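Local coordinates for Mgp-operon protein 3 (Mycoplasma pneumoniae, PDB 6RJ1), which probably takes part, together with the adhesin P1, in attaching the bacterium to the surface of host cells, at residues A729-P734 with S829-F834; G590-V595 with T825-E830; T51-L56 with L116-A121; L42-R47 with A456-L461. All blocks are in the same frame, centred on the assembly; numbering follows the deposited sequence.

Contact 1 of 4, residues A729-P734 with S829-F834; sequences ASHYLP and SEPISF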
loop_
_atom_site.group_PDB
_atom_site.type_symbol
_atom_site.label_atom_id
_atom_site.label_comp_id
_atom_site.label_asym_id
_atom_site.label_seq_id
_atom_site.Cartn_x
_atom_site.Cartn_y
_atom_site.Cartn_z
ATOM N N ALA A 729 5.601 10.765 -8.862
ATOM C CA ALA A 729 4.318 10.980 -9.522
ATOM C C ALA A 729 3.263 10.028 -8.972
ATOM O O ALA A 729 3.583 9.045 -8.289
ATOM C CB ALA A 729 4.455 10.799 -11.023
ATOM N N SER A 730 1.998 10.346 -9.253
ATOM C CA SER A 730 0.864 9.537 -8.853
ATOM C C SER A 730 0.037 9.218 -10.070
ATOM O O SER A 730 -0.028 10.012 -11.019
ATOM C CB SER A 730 0.028 10.236 -7.786
ATOM O OG SER A 730 -0.797 11.256 -8.323
ATOM N N HIS A 731 -0.586 8.048 -10.055
ATOM C CA HIS A 731 -1.404 7.596 -11.159
ATOM C C HIS A 731 -2.588 6.795 -10.662
ATOM O O HIS A 731 -2.461 5.969 -9.758
ATOM C CB HIS A 731 -0.565 6.758 -12.135
ATOM C CG HIS A 731 -1.048 6.848 -13.545
ATOM N ND1 HIS A 731 -0.376 7.608 -14.487
ATOM C CD2 HIS A 731 -2.145 6.302 -14.123
ATOM C CE1 HIS A 731 -1.079 7.494 -15.603
ATOM N NE2 HIS A 731 -2.148 6.711 -15.434
ATOM N N TYR A 732 -3.735 7.027 -11.285
ATOM C CA TYR A 732 -4.965 6.321 -10.985
ATOM C C TYR A 732 -4.868 4.927 -11.590
ATOM O O TYR A 732 -4.687 4.769 -12.802
ATOM C CB TYR A 732 -6.162 7.122 -11.520
ATOM C CG TYR A 732 -7.502 6.427 -11.465
ATOM C CD1 TYR A 732 -8.051 6.017 -10.251
ATOM C CD2 TYR A 732 -8.267 6.261 -12.616
ATOM C CE1 TYR A 732 -9.311 5.416 -10.195
ATOM C CE2 TYR A 732 -9.526 5.674 -12.570
ATOM C CZ TYR A 732 -10.047 5.259 -11.360
ATOM O OH TYR A 732 -11.296 4.700 -11.352
ATOM N N LEU A 733 -4.918 3.922 -10.719
ATOM C CA LEU A 733 -4.792 2.525 -11.102
ATOM C C LEU A 733 -5.904 1.686 -10.436
ATOM O O LEU A 733 -5.680 1.084 -9.387
ATOM C CB LEU A 733 -3.372 2.043 -10.723
ATOM C CG LEU A 733 -2.878 0.723 -11.280
ATOM C CD1 LEU A 733 -2.947 0.692 -12.792
ATOM C CD2 LEU A 733 -1.457 0.466 -10.824
ATOM N N PRO A 734 -7.122 1.673 -11.024
ATOM C CA PRO A 734 -8.220 0.909 -10.417
ATOM C C PRO A 734 -8.115 -0.594 -10.645
ATOM O O PRO A 734 -7.362 -1.006 -11.519
ATOM C CB PRO A 734 -9.452 1.481 -11.125
ATOM C CG PRO A 734 -8.958 1.866 -12.457
ATOM C CD PRO A 734 -7.565 2.362 -12.255
ATOM N N SER A 829 -0.757 14.451 -23.911
ATOM C CA SER A 829 -0.248 13.086 -23.980
ATOM C C SER A 829 -0.221 12.465 -22.593
ATOM O O SER A 829 0.089 13.153 -21.610
ATOM C CB SER A 829 1.153 13.067 -24.584
ATOM O OG SER A 829 1.125 13.389 -25.966
ATOM N N GLU A 830 -0.569 11.164 -22.511
ATOM C CA GLU A 830 -0.509 10.410 -21.259
ATOM C C GLU A 830 0.956 10.331 -20.783
ATOM O O GLU A 830 1.851 10.381 -21.629
ATOM C CB GLU A 830 -1.124 9.012 -21.418
ATOM C CG GLU A 830 -2.571 8.955 -20.961
ATOM C CD GLU A 830 -3.058 7.586 -20.526
ATOM O OE1 GLU A 830 -3.684 6.890 -21.361
ATOM O OE2 GLU A 830 -2.817 7.207 -19.355
ATOM N N PRO A 831 1.244 10.307 -19.455
ATOM C CA PRO A 831 2.647 10.277 -19.014
ATOM C C PRO A 831 3.358 9.043 -19.531
ATOM O O PRO A 831 2.815 7.934 -19.461
ATOM C CB PRO A 831 2.552 10.294 -17.483
ATOM C CG PRO A 831 1.189 9.798 -17.178
ATOM C CD PRO A 831 0.325 10.274 -18.300
ATOM N N ILE A 832 4.544 9.255 -20.116
ATOM C CA ILE A 832 5.341 8.169 -20.678
ATOM C C ILE A 832 6.164 7.443 -19.575
ATOM O O ILE A 832 6.781 6.417 -19.863
ATOM C CB ILE A 832 6.178 8.610 -21.912
ATOM C CG1 ILE A 832 7.101 9.819 -21.616
ATOM C CG2 ILE A 832 5.254 8.872 -23.123
ATOM C CD1 ILE A 832 8.195 10.103 -22.716
ATOM N N SER A 833 6.103 7.943 -18.307
ATOM C CA SER A 833 6.776 7.392 -17.123
ATOM C C SER A 833 5.992 6.227 -16.504
ATOM O O SER A 833 6.547 5.451 -15.726
ATOM C CB SER A 833 6.983 8.483 -16.076
ATOM O OG SER A 833 5.746 8.970 -15.581
ATOM N N PHE A 834 4.693 6.131 -16.824
ATOM C CA PHE A 834 3.807 5.082 -16.317
ATOM C C PHE A 834 3.139 4.327 -17.464
ATOM O O PHE A 834 2.670 4.941 -18.426
ATOM C CB PHE A 834 2.740 5.688 -15.391
ATOM C CG PHE A 834 1.760 4.711 -14.785
ATOM C CD1 PHE A 834 0.578 4.388 -15.439
ATOM C CD2 PHE A 834 1.999 4.145 -13.540
ATOM C CE1 PHE A 834 -0.332 3.489 -14.875
ATOM C CE2 PHE A 834 1.078 3.265 -12.969
ATOM C CZ PHE A 834 -0.082 2.948 -13.637
#
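His731 lays its imidazole against the benzene ring of Phe834, and each atom along its side chain has a neighbour in segment 829-834, for most of them Phe834. CB comes first: it sits almost straight above the centroid of the Phe834 ring, 3.9 Å away, so its hydrogens make a CH-pi contact. With CG roughly opposite the backbone N (chi1 -150°), the imidazole continues across the same aromatic face. CD2 lies 3.4 Å from Phe834 CE1, and ND1 is 3.5 Å from Phe834 CD1. The two rings form an offset stack, with planes at 12° and centroids 3.9 Å apart. His731 lies one residue before the end of strand 723-732 of a large mixed sheet, while Phe834 opens strand 834-838 of a separate antiparallel sheet, so the stack ties two sheets together. Flat, partly polar histidine suits this position because its opposite side is met by the ring of Tyr591. Farther out, the imidazole edge at CE1 meets Pro831 CG, in the ring plane at 3.6 Å; the compact proline ring offers CG and CD, both apolar, here. Leu733 works on Phe834 instead, its CD1 touching CZ at the ring's edge, while Val810 and Leu694 add apolar neighbours. At the imidazole tip, NE2 stands 4.0 Å from Glu830 OE2, near enough that the carboxylate may influence the ring electrostatically, though the two are not bonded.

Contact 2 of 4, residues G590-V595 with T825-E830; sequences GYKALV and TDKNSE
Glu830 CG approaches the Tyr591 ring obliquely, 4.1 Å from CD1, with the ring and carboxylate planes only 10° apart; Val595 CG1 from the next turn of the helix covers one face of the ring, and Pro831 and the His731 ring lie on the other side. The motif here is a helix N-terminus received by a loop, with Gly590 at the N-cap of helix 591-595. The first amides of a helix have no carbonyl of their own to bind, and the loop supplies two. Tyr591 N donates to Asn828 O at 3.1 Å, from above the carbonyl plane, while Lys592 N donates to Lys827 O at 3.2 Å. Glycine suits the N-cap because its backbone (phi 99°, psi 157°) has no place for a CB and Asn828 O comes within 3.3 Å of its CA in a CA-H...O contact. Beside this, the aliphatic parts of two lysines cross at about a right angle, Lys592 CD meeting Lys827 CB at 3.7 Å. Lysine suits such a surface, since its methylenes can pack while the ammonium leads away. The loop is braced internally by Asp826, whose OD2 accepts from Ser829 OG at 2.7 Å through its anti lone pair.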
loop_
_atom_site.group_PDB
_atom_site.type_symbol
_atom_site.label_atom_id
_atom_site.label_comp_id
_atom_site.label_asym_id
_atom_site.label_seq_id
_atom_site.Cartn_x
_atom_site.Cartn_y
_atom_site.Cartn_z
ATOM N N GLY A 590 -7.260 15.406 -22.825
ATOM C CA GLY A 590 -5.858 15.211 -22.490
ATOM C C GLY A 590 -5.660 14.796 -21.059
ATOM O O GLY A 590 -6.519 15.072 -20.219
ATOM N N TYR A 591 -4.520 14.142 -20.772
ATOM C CA TYR A 591 -4.205 13.685 -19.424
ATOM C C TYR A 591 -4.191 14.817 -18.405
ATOM O O TYR A 591 -4.856 14.690 -17.379
ATOM C CB TYR A 591 -2.890 12.882 -19.372
ATOM C CG TYR A 591 -2.562 12.351 -17.990
ATOM C CD1 TYR A 591 -3.148 11.180 -17.513
ATOM C CD2 TYR A 591 -1.681 13.029 -17.149
ATOM C CE1 TYR A 591 -2.856 10.691 -16.235
ATOM C CE2 TYR A 591 -1.385 12.554 -15.869
ATOM C CZ TYR A 591 -1.970 11.381 -15.417
ATOM O OH TYR A 591 -1.689 10.911 -14.151
ATOM N N LYS A 592 -3.438 15.908 -18.675
ATOM C CA LYS A 592 -3.308 17.030 -17.739
ATOM C C LYS A 592 -4.620 17.719 -17.416
ATOM O O LYS A 592 -4.853 18.034 -16.251
ATOM C CB LYS A 592 -2.257 18.054 -18.182
ATOM C CG LYS A 592 -1.645 18.803 -16.990
ATOM C CD LYS A 592 -0.450 19.675 -17.369
ATOM C CE LYS A 592 0.600 19.724 -16.280
ATOM N NZ LYS A 592 1.355 18.440 -16.162
ATOM N N ALA A 593 -5.484 17.936 -18.417
ATOM C CA ALA A 593 -6.771 18.587 -18.179
ATOM C C ALA A 593 -7.667 17.738 -17.289
ATOM O O ALA A 593 -8.347 18.291 -16.418
ATOM C CB ALA A 593 -7.466 18.890 -19.493
ATOM N N LEU A 594 -7.638 16.403 -17.479
ATOM C CA LEU A 594 -8.431 15.449 -16.702
ATOM C C LEU A 594 -8.001 15.395 -15.246
ATOM O O LEU A 594 -8.856 15.430 -14.365
ATOM C CB LEU A 594 -8.377 14.040 -17.312
ATOM C CG LEU A 594 -9.151 13.796 -18.605
ATOM C CD1 LEU A 594 -8.747 12.485 -19.223
ATOM C CD2 LEU A 594 -10.643 13.799 -18.376
ATOM N N VAL A 595 -6.685 15.321 -14.992
ATOM C CA VAL A 595 -6.147 15.226 -13.632
ATOM C C VAL A 595 -6.238 16.568 -12.887
ATOM O O VAL A 595 -6.327 16.574 -11.657
ATOM C CB VAL A 595 -4.731 14.592 -13.555
ATOM C CG1 VAL A 595 -4.757 13.158 -14.071
ATOM C CG2 VAL A 595 -3.684 15.426 -14.296
ATOM N N THR A 825 7.221 16.815 -23.979
ATOM C CA THR A 825 6.795 18.216 -24.118
ATOM C C THR A 825 5.265 18.366 -23.959
ATOM O O THR A 825 4.819 19.206 -23.171
ATOM C CB THR A 825 7.309 18.821 -25.449
ATOM O OG1 THR A 825 8.710 18.568 -25.588
ATOM C CG2 THR A 825 7.040 20.328 -25.561
ATOM N N ASP A 826 4.480 17.541 -24.701
ATOM C CA ASP A 826 3.011 17.549 -24.724
ATOM C C ASP A 826 2.354 17.133 -23.395
ATOM O O ASP A 826 2.678 16.078 -22.839
ATOM C CB ASP A 826 2.479 16.699 -25.896
ATOM C CG ASP A 826 1.012 16.919 -26.220
ATOM O OD1 ASP A 826 0.643 18.063 -26.576
ATOM O OD2 ASP A 826 0.236 15.946 -26.140
ATOM N N LYS A 827 1.419 17.984 -22.910
ATOM C CA LYS A 827 0.640 17.801 -21.674
ATOM C C LYS A 827 -0.675 17.024 -21.902
ATOM O O LYS A 827 -1.231 16.457 -20.957
ATOM C CB LYS A 827 0.398 19.145 -20.955
ATOM C CG LYS A 827 -0.394 20.194 -21.746
ATOM C CD LYS A 827 -1.311 21.026 -20.835
ATOM C CE LYS A 827 -0.650 22.242 -20.220
ATOM N NZ LYS A 827 -0.518 23.360 -21.192
ATOM N N ASN A 828 -1.158 17.001 -23.162
ATOM C CA ASN A 828 -2.357 16.267 -23.590
ATOM C C ASN A 828 -2.038 14.775 -23.646
ATOM O O ASN A 828 -2.932 13.938 -23.475
ATOM C CB ASN A 828 -2.823 16.742 -24.975
ATOM C CG ASN A 828 -3.819 17.870 -24.941
ATOM O OD1 ASN A 828 -3.455 19.049 -24.895
ATOM N ND2 ASN A 828 -5.098 17.527 -24.977
ATOM N N SER A 829 -0.757 14.451 -23.911
ATOM C CA SER A 829 -0.248 13.086 -23.980
ATOM C C SER A 829 -0.221 12.465 -22.593
ATOM O O SER A 829 0.089 13.153 -21.610
ATOM C CB SER A 829 1.153 13.067 -24.584
ATOM O OG SER A 829 1.125 13.389 -25.966
ATOM N N GLU A 830 -0.569 11.164 -22.511
ATOM C CA GLU A 830 -0.509 10.410 -21.259
ATOM C C GLU A 830 0.956 10.331 -20.783
ATOM O O GLU A 830 1.851 10.381 -21.629
ATOM C CB GLU A 830 -1.124 9.012 -21.418
ATOM C CG GLU A 830 -2.571 8.955 -20.961
ATOM C CD GLU A 830 -3.058 7.586 -20.526
ATOM O OE1 GLU A 830 -3.684 6.890 -21.361
ATOM O OE2 GLU A 830 -2.817 7.207 -19.355
#

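Contact 3 of 4, residues T51-L56 with L116-A121; sequences TKLVAL and LIFKAA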
loop_
_atom_site.group_PDB
_atom_site.type_symbol
_atom_site.label_atom_id
_atom_site.label_comp_id
_atom_site.label_asym_id
_atom_site.label_seq_id
_atom_site.Cartn_x
_atom_site.Cartn_y
_atom_site.Cartn_z
ATOM N N THR A 51 31.431 -8.699 -1.675
ATOM C CA THR A 51 31.942 -8.890 -0.311
ATOM C C THR A 51 30.913 -8.527 0.795
ATOM O O THR A 51 31.255 -8.605 1.981
ATOM C CB THR A 51 33.307 -8.155 -0.141
ATOM O OG1 THR A 51 34.091 -8.789 0.878
ATOM C CG2 THR A 51 33.187 -6.626 0.092
ATOM N N LYS A 52 29.677 -8.155 0.419
ATOM C CA LYS A 52 28.659 -7.736 1.386
ATOM C C LYS A 52 27.295 -8.424 1.242
ATOM O O LYS A 52 26.840 -8.708 0.131
ATOM C CB LYS A 52 28.494 -6.203 1.327
ATOM C CG LYS A 52 27.716 -5.563 2.486
ATOM C CD LYS A 52 28.420 -4.330 3.039
ATOM C CE LYS A 52 28.319 -3.116 2.143
ATOM N NZ LYS A 52 29.372 -2.117 2.468
ATOM N N LEU A 53 26.649 -8.666 2.395
ATOM C CA LEU A 53 25.312 -9.228 2.511
ATOM C C LEU A 53 24.579 -8.482 3.622
ATOM O O LEU A 53 25.035 -8.452 4.766
ATOM C CB LEU A 53 25.339 -10.745 2.763
ATOM C CG LEU A 53 23.984 -11.440 2.917
ATOM C CD1 LEU A 53 23.283 -11.610 1.569
ATOM C CD2 LEU A 53 24.158 -12.778 3.582
ATOM N N VAL A 54 23.465 -7.846 3.258
ATOM C CA VAL A 54 22.618 -7.061 4.149
ATOM C C VAL A 54 21.328 -7.846 4.414
ATOM O O VAL A 54 20.724 -8.349 3.470
ATOM C CB VAL A 54 22.342 -5.656 3.541
ATOM C CG1 VAL A 54 21.481 -4.807 4.464
ATOM C CG2 VAL A 54 23.648 -4.935 3.209
ATOM N N ALA A 55 20.921 -7.969 5.690
ATOM C CA ALA A 55 19.699 -8.686 6.076
ATOM C C ALA A 55 18.788 -7.820 6.959
ATOM O O ALA A 55 19.259 -6.868 7.574
ATOM C CB ALA A 55 20.051 -9.990 6.786
ATOM N N LEU A 56 17.485 -8.135 6.990
ATOM C CA LEU A 56 16.469 -7.448 7.784
ATOM C C LEU A 56 15.751 -8.484 8.645
ATOM O O LEU A 56 15.197 -9.460 8.126
ATOM C CB LEU A 56 15.469 -6.715 6.868
ATOM C CG LEU A 56 14.346 -5.907 7.535
ATOM C CD1 LEU A 56 14.904 -4.833 8.461
ATOM C CD2 LEU A 56 13.442 -5.286 6.497
ATOM N N LEU A 116 21.145 -6.227 9.476
ATOM C CA LEU A 116 22.396 -6.932 9.753
ATOM C C LEU A 116 23.336 -6.835 8.571
ATOM O O LEU A 116 22.907 -7.009 7.428
ATOM C CB LEU A 116 22.147 -8.409 10.104
ATOM C CG LEU A 116 20.943 -8.734 10.977
ATOM C CD1 LEU A 116 20.687 -10.197 10.987
ATOM C CD2 LEU A 116 21.128 -8.245 12.389
ATOM N N ILE A 117 24.618 -6.565 8.849
ATOM C CA ILE A 117 25.662 -6.450 7.838
ATOM C C ILE A 117 26.632 -7.617 8.011
ATOM O O ILE A 117 27.119 -7.877 9.121
ATOM C CB ILE A 117 26.386 -5.072 7.913
ATOM C CG1 ILE A 117 25.391 -3.873 7.943
ATOM C CG2 ILE A 117 27.444 -4.905 6.811
ATOM C CD1 ILE A 117 24.426 -3.667 6.713
ATOM N N PHE A 118 26.904 -8.316 6.900
ATOM C CA PHE A 118 27.810 -9.454 6.847
ATOM C C PHE A 118 28.889 -9.200 5.814
ATOM O O PHE A 118 28.633 -8.555 4.797
ATOM C CB PHE A 118 27.042 -10.735 6.484
ATOM C CG PHE A 118 26.075 -11.226 7.533
ATOM C CD1 PHE A 118 24.756 -10.777 7.554
ATOM C CD2 PHE A 118 26.470 -12.169 8.481
ATOM C CE1 PHE A 118 23.859 -11.244 8.518
ATOM C CE2 PHE A 118 25.569 -12.640 9.443
ATOM C CZ PHE A 118 24.271 -12.175 9.455
ATOM N N LYS A 119 30.094 -9.703 6.076
ATOM C CA LYS A 119 31.230 -9.594 5.163
ATOM C C LYS A 119 31.546 -10.977 4.626
ATOM O O LYS A 119 31.404 -11.957 5.365
ATOM C CB LYS A 119 32.461 -8.945 5.830
ATOM C CG LYS A 119 33.181 -9.730 6.929
ATOM C CD LYS A 119 34.520 -9.077 7.271
ATOM C CE LYS A 119 35.076 -9.559 8.588
ATOM N NZ LYS A 119 34.336 -9.000 9.763
ATOM N N ALA A 120 31.967 -11.065 3.360
ATOM C CA ALA A 120 32.305 -12.346 2.752
ATOM C C ALA A 120 33.551 -12.946 3.387
ATOM O O ALA A 120 34.438 -12.213 3.824
ATOM C CB ALA A 120 32.492 -12.187 1.258
ATOM N N ALA A 121 33.570 -14.273 3.508
ATOM C CA ALA A 121 34.672 -15.039 4.079
ATOM C C ALA A 121 34.987 -16.240 3.156
ATOM O O ALA A 121 34.147 -16.567 2.311
ATOM C CB ALA A 121 34.301 -15.508 5.475
#
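Val54 and Ile117 project in parallel from the same face of the sheet, and Ile117 folds its CD1 back to within 3.8 Å of Val54 CG2. That reach follows from chi1 of -50°, which sets CG1 beside the backbone N, and from a second bend at CG1. Beta-branched residues suit the extended backbone here, and on this face Val54 also meets Leu458 and Tyr460. Phe118, Leu53, Ala55 and Leu116 occupy the other face. Leu53 CB and Phe118 CB approach to 4.1 Å, and the small Ala55 offers its methyl to the edge of the Phe118 ring, near CE1. Leu53 O lies at that ring's edge too, in its plane. Between the faces run strands 52-59 and 114-121, neighbours in an antiparallel ladder of the eight-stranded mixed sheet. Leu53 and Phe118 form one hydrogen-bonded pair, with Phe118 N to Leu53 O at 2.8 Å; Ala55 and Leu116 form the other, Ala55 N to Leu116 O and Leu116 N to Ala55 O, each 2.8 Å. Toward Thr51 and Ala120 the character turns polar. Lys52 packs its CD on Ile117 CG2 at 3.9 Å and then carries NZ away to a salt bridge with Glu483. Beyond the last bridge, Ala120 N still donates to Thr51 O at 2.9 Å. Main-chain bonds hold the strands together; the side chains, apolar around Phe118 but continuing from Ile117 into Lys52 and Lys119, probably make the pairing specific.

Contact 4 of 4, residues L42-R47 with A456-L461; sequences LVDWKR and AQLAYL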
loop_
_atom_site.group_PDB
_atom_site.type_symbol
_atom_site.label_atom_id
_atom_site.label_comp_id
_atom_site.label_asym_id
_atom_site.label_seq_id
_atom_site.Cartn_x
_atom_site.Cartn_y
_atom_site.Cartn_z
ATOM N N LEU A 42 13.988 -13.653 9.609
ATOM C CA LEU A 42 14.552 -12.975 8.444
ATOM C C LEU A 42 13.408 -12.610 7.491
ATOM O O LEU A 42 12.661 -13.493 7.066
ATOM C CB LEU A 42 15.632 -13.844 7.780
ATOM C CG LEU A 42 16.124 -13.413 6.395
ATOM C CD1 LEU A 42 16.876 -12.102 6.445
ATOM C CD2 LEU A 42 16.979 -14.492 5.766
ATOM N N VAL A 43 13.243 -11.297 7.215
ATOM C CA VAL A 43 12.159 -10.710 6.400
ATOM C C VAL A 43 12.610 -10.395 4.981
ATOM O O VAL A 43 11.844 -10.595 4.043
ATOM C CB VAL A 43 11.543 -9.440 7.051
ATOM C CG1 VAL A 43 10.141 -9.178 6.524
ATOM C CG2 VAL A 43 11.522 -9.540 8.562
ATOM N N ASP A 44 13.817 -9.844 4.829
ATOM C CA ASP A 44 14.386 -9.461 3.533
ATOM C C ASP A 44 15.890 -9.470 3.645
ATOM O O ASP A 44 16.425 -9.353 4.745
ATOM C CB ASP A 44 13.882 -8.056 3.098
ATOM C CG ASP A 44 14.105 -7.686 1.634
ATOM O OD1 ASP A 44 14.597 -8.553 0.861
ATOM O OD2 ASP A 44 13.777 -6.536 1.255
ATOM N N TRP A 45 16.572 -9.614 2.513
ATOM C CA TRP A 45 18.029 -9.644 2.440
ATOM C C TRP A 45 18.471 -9.274 1.027
ATOM O O TRP A 45 17.743 -9.524 0.068
ATOM C CB TRP A 45 18.575 -11.036 2.839
ATOM C CG TRP A 45 18.025 -12.154 2.005
ATOM C CD1 TRP A 45 16.810 -12.766 2.139
ATOM C CD2 TRP A 45 18.650 -12.746 0.861
ATOM N NE1 TRP A 45 16.645 -13.715 1.154
ATOM C CE2 TRP A 45 17.754 -13.713 0.346
ATOM C CE3 TRP A 45 19.877 -12.541 0.208
ATOM C CZ2 TRP A 45 18.074 -14.510 -0.754
ATOM C CZ3 TRP A 45 20.183 -13.325 -0.890
ATOM C CH2 TRP A 45 19.286 -14.291 -1.363
ATOM N N LYS A 46 19.650 -8.661 0.904
ATOM C CA LYS A 46 20.210 -8.256 -0.378
ATOM C C LYS A 46 21.719 -8.517 -0.385
ATOM O O LYS A 46 22.402 -8.233 0.603
ATOM C CB LYS A 46 19.929 -6.762 -0.681
ATOM C CG LYS A 46 18.453 -6.337 -0.763
ATOM C CD LYS A 46 17.711 -6.765 -2.028
ATOM C CE LYS A 46 16.209 -6.630 -1.875
ATOM N NZ LYS A 46 15.714 -5.229 -2.056
ATOM N N ARG A 47 22.234 -9.070 -1.488
ATOM C CA ARG A 47 23.669 -9.284 -1.668
ATOM C C ARG A 47 24.176 -7.959 -2.271
ATOM O O ARG A 47 23.602 -7.477 -3.255
ATOM C CB ARG A 47 23.918 -10.449 -2.636
ATOM C CG ARG A 47 24.758 -11.585 -2.092
ATOM C CD ARG A 47 25.383 -12.310 -3.281
ATOM N NE ARG A 47 26.781 -12.735 -3.115
ATOM C CZ ARG A 47 27.814 -11.935 -2.839
ATOM N NH1 ARG A 47 29.042 -12.430 -2.764
ATOM N NH2 ARG A 47 27.622 -10.641 -2.608
ATOM N N ALA A 456 9.727 -4.359 6.851
ATOM C CA ALA A 456 9.442 -5.420 5.888
ATOM C C ALA A 456 10.386 -5.524 4.674
ATOM O O ALA A 456 10.690 -6.644 4.249
ATOM C CB ALA A 456 7.999 -5.288 5.404
ATOM N N GLN A 457 10.793 -4.388 4.079
ATOM C CA GLN A 457 11.621 -4.406 2.863
ATOM C C GLN A 457 12.818 -3.474 2.963
ATOM O O GLN A 457 12.668 -2.360 3.462
ATOM C CB GLN A 457 10.772 -4.000 1.638
ATOM C CG GLN A 457 9.475 -4.773 1.452
ATOM C CD GLN A 457 8.739 -4.301 0.233
ATOM O OE1 GLN A 457 9.115 -4.627 -0.897
ATOM N NE2 GLN A 457 7.673 -3.529 0.437
ATOM N N LEU A 458 13.985 -3.892 2.440
ATOM C CA LEU A 458 15.178 -3.047 2.480
ATOM C C LEU A 458 15.861 -2.841 1.116
ATOM O O LEU A 458 15.556 -3.520 0.134
ATOM C CB LEU A 458 16.217 -3.494 3.551
ATOM C CG LEU A 458 16.894 -4.882 3.483
ATOM C CD1 LEU A 458 17.977 -4.924 2.459
ATOM C CD2 LEU A 458 17.633 -5.145 4.748
ATOM N N ALA A 459 16.803 -1.879 1.093
ATOM C CA ALA A 459 17.636 -1.484 -0.037
ATOM C C ALA A 459 18.899 -0.831 0.498
ATOM O O ALA A 459 18.845 -0.092 1.489
ATOM C CB ALA A 459 16.888 -0.505 -0.928
ATOM N N TYR A 460 20.044 -1.120 -0.147
ATOM C CA TYR A 460 21.335 -0.548 0.222
ATOM C C TYR A 460 21.814 0.356 -0.906
ATOM O O TYR A 460 21.834 -0.060 -2.064
ATOM C CB TYR A 460 22.366 -1.651 0.545
ATOM C CG TYR A 460 23.747 -1.125 0.874
ATOM C CD1 TYR A 460 24.646 -0.794 -0.135
ATOM C CD2 TYR A 460 24.156 -0.957 2.194
ATOM C CE1 TYR A 460 25.916 -0.298 0.159
ATOM C CE2 TYR A 460 25.426 -0.464 2.502
ATOM C CZ TYR A 460 26.305 -0.144 1.478
ATOM O OH TYR A 460 27.563 0.336 1.754
ATOM N N LEU A 461 22.210 1.582 -0.560
ATOM C CA LEU A 461 22.720 2.565 -1.512
ATOM C C LEU A 461 23.849 3.400 -0.909
ATOM O O LEU A 461 23.591 4.340 -0.152
ATOM C CB LEU A 461 21.589 3.468 -2.058
ATOM C CG LEU A 461 21.958 4.394 -3.239
ATOM C CD1 LEU A 461 22.092 3.616 -4.533
ATOM C CD2 LEU A 461 20.945 5.518 -3.400
#
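Val43 sends its CG1 against Ala456 O, 3.4 Å away, where the two outermost strands of an eight-stranded mixed sheet face each other. The sheet curls round so that strands 40-48 and 457-461 run nearly parallel, 19° between their directions, but their axes stay 6.4 Å apart and side chains do the bridging. Both strands carry a classic beta bulge here: Val43 and Asp44 face Leu56, and Ala456 and Gln457 face Met468. Asp44 is next, and its short carboxylate is well suited to cross the gap. OD2 takes the amide of Leu458 at 2.9 Å in a nearly straight bond (169° at the hydrogen), meeting it on the anti side, somewhat out of the carboxylate plane. The other oxygen, OD1, accepts from Trp45 N at 2.8 Å; a bond to each oxygen should limit rotation of the group. The indole of Trp45 leaves in the other direction, toward Leu53 of the adjacent strand. Lys46 returns to Leu458. The two side chains run antiparallel past one another, Lys46 CG resting on Leu458 CD1 at 3.6 Å, so the apolar methylenes have an apolar partner. A long, flexible chain suits the task, bending at chi2 (-75°) and again near its end to bring the ammonium back to the backbone, where Lys46 NZ donates to Leu458 O at 2.8 Å, nearly along the C=O axis.

In the fold
The four contacts fall into two pairs. Contacts 1 and 2 have centres about 10 Å apart and share Ser829 and Glu830, so a single loop meets both a strand end and a helix start; they also touch directly, His731 ND1 lying 3.6 Å from Tyr591 OH. Contacts 3 and 4, with centres about 11 Å apart, belong to one sheet in which strands 40-48 and 52-59 are neighbours, and Leu56 N probably bonds Asp44 O at 2.8 Å. In sequence, contact 3 is nested inside the loop closed by contact 4. The pairs do not touch: the nearest atoms of contacts 1 and 4 are about 15 Å apart, while the centres of contacts 2 and 3 are separated by about 46 Å.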